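Local structure of glycoside hydrolase family 15, cellulose signaling associated protein envoy (Hypocrea jecorina, 4WUJ) at residues G64-A67 / P68-M71. The protein senses blue light through its LOV domain, the part described here, which binds flavin mononucleotide, and links light to oxidative-stress responses. Residues are numbered along the deposited sequence; the frame is centred on the assembly and turned at random.
Sequences GYSA and PEIM
Glu69 reaches back over the start of its own helix to Ser66, where its OE1 accepts a hydrogen bond from Ser66 N at 3.0 Å. With CG anti to the carbonyl carbon (chi1 -57°) and the chain extended beyond it, the carboxylate is carried back to this amide, which meets OE1 from above the carboxylate plane. The Ser66 N to Glu69 OE1 bond is one half of a capping box and illustrates how a side chain at the third helical position can cap the N-cap amide. Ser66 occupies the N-cap, but its hydroxyl makes no capping bond, and OG instead packs 3.1 Å from Glu69 CG. Between them, Ala67 O accepts hydrogen bonds from two amides, Ile70 N at 3.1 Å and Met71 N at 2.9 Å. Ala67 CB lies 3.3 Å from Pro68 CD, the tight fit expected where a proline ring follows directly in the chain. The helix thus started is the short 67-70 turn of the PAS fold in this flavin-binding LOV domain, set against helix 57-63 and strand 52-55. Glu69 OE1 also lies at the edge of the Tyr65 ring, near its plane, 3.5 Å from CD2. OE2 forms a salt bridge to Lys116, so each oxygen has its own polar partner. Cutting Glu69 back to an alanine is likely to leave the Ser66 amide without this acceptor and the Lys116 ammonium without this carboxylate. Ile70, buried against Phe59 and Tyr60, brings its CG2 within 3.5 Å of Tyr65 CB.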
loop_
_atom_site.group_PDB
_atom_site.type_symbol
_atom_site.label_atom_id
_atom_site.label_comp_id
_atom_site.label_asym_id
_atom_site.label_seq_id
_atom_site.Cartn_x
_atom_site.Cartn_y
_atom_site.Cartn_z
ATOM N N GLY C 64 -2.449 -4.690 -15.838
ATOM C CA GLY C 64 -3.360 -4.117 -16.818
ATOM C C GLY C 64 -4.829 -4.498 -16.688
ATOM O O GLY C 64 -5.670 -3.961 -17.421
ATOM N N TYR C 65 -5.179 -5.418 -15.784
ATOM C CA TYR C 65 -6.608 -5.700 -15.569
ATOM C C TYR C 65 -7.287 -4.650 -14.688
ATOM O O TYR C 65 -6.631 -3.766 -14.096
ATOM C CB TYR C 65 -6.829 -7.088 -14.965
ATOM C CG TYR C 65 -6.334 -8.221 -15.824
ATOM C CD1 TYR C 65 -5.027 -8.675 -15.698
ATOM C CD2 TYR C 65 -7.163 -8.837 -16.754
ATOM C CE1 TYR C 65 -4.550 -9.703 -16.476
ATOM C CE2 TYR C 65 -6.704 -9.881 -17.527
ATOM C CZ TYR C 65 -5.382 -10.298 -17.388
ATOM O OH TYR C 65 -4.860 -11.321 -18.138
ATOM N N SER C 66 -8.610 -4.757 -14.610
ATOM C CA SER C 66 -9.412 -3.927 -13.729
ATOM C C SER C 66 -10.106 -4.835 -12.711
ATOM O O SER C 66 -10.139 -6.060 -12.867
ATOM C CB SER C 66 -10.476 -3.179 -14.529
ATOM O OG SER C 66 -11.474 -4.090 -14.976
ATOM N N ALA C 67 -10.684 -4.232 -11.682
ATOM C CA ALA C 67 -11.159 -4.989 -10.545
ATOM C C ALA C 67 -12.173 -6.030 -10.942
ATOM O O ALA C 67 -12.070 -7.168 -10.507
ATOM C CB ALA C 67 -11.737 -4.072 -9.521
ATOM N N PRO C 68 -13.168 -5.646 -11.763
ATOM C CA PRO C 68 -14.289 -6.550 -12.054
ATOM C C PRO C 68 -13.886 -7.688 -12.983
ATOM O O PRO C 68 -14.588 -8.684 -13.073
ATOM C CB PRO C 68 -15.320 -5.635 -12.750
ATOM C CG PRO C 68 -14.783 -4.195 -12.561
ATOM C CD PRO C 68 -13.310 -4.355 -12.462
ATOM N N GLU C 69 -12.775 -7.517 -13.679
ATOM C CA GLU C 69 -12.190 -8.570 -14.498
ATOM C C GLU C 69 -11.539 -9.705 -13.648
ATOM O O GLU C 69 -11.532 -10.857 -14.077
ATOM C CB GLU C 69 -11.141 -7.963 -15.467
ATOM C CG GLU C 69 -11.655 -6.849 -16.411
ATOM C CD GLU C 69 -10.595 -6.318 -17.420
ATOM O OE1 GLU C 69 -9.385 -6.213 -17.126
ATOM O OE2 GLU C 69 -10.991 -5.985 -18.550
ATOM N N ILE C 70 -11.017 -9.382 -12.456
ATOM C CA ILE C 70 -10.204 -10.321 -11.681
ATOM C C ILE C 70 -10.767 -10.700 -10.282
ATOM O O ILE C 70 -10.484 -11.765 -9.736
ATOM C CB ILE C 70 -8.766 -9.822 -11.581
ATOM C CG1 ILE C 70 -8.683 -8.507 -10.808
ATOM C CG2 ILE C 70 -8.183 -9.646 -12.976
ATOM C CD1 ILE C 70 -8.520 -8.672 -9.327
ATOM N N MET C 71 -11.606 -9.866 -9.712
ATOM C CA MET C 71 -12.164 -10.183 -8.411
ATOM C C MET C 71 -12.940 -11.494 -8.385
ATOM O O MET C 71 -13.727 -11.773 -9.277
ATOM C CB MET C 71 -13.117 -9.073 -7.961
ATOM C CG MET C 71 -13.077 -8.835 -6.468
ATOM S SD MET C 71 -11.555 -8.046 -5.903
ATOM C CE MET C 71 -12.389 -6.827 -4.897
#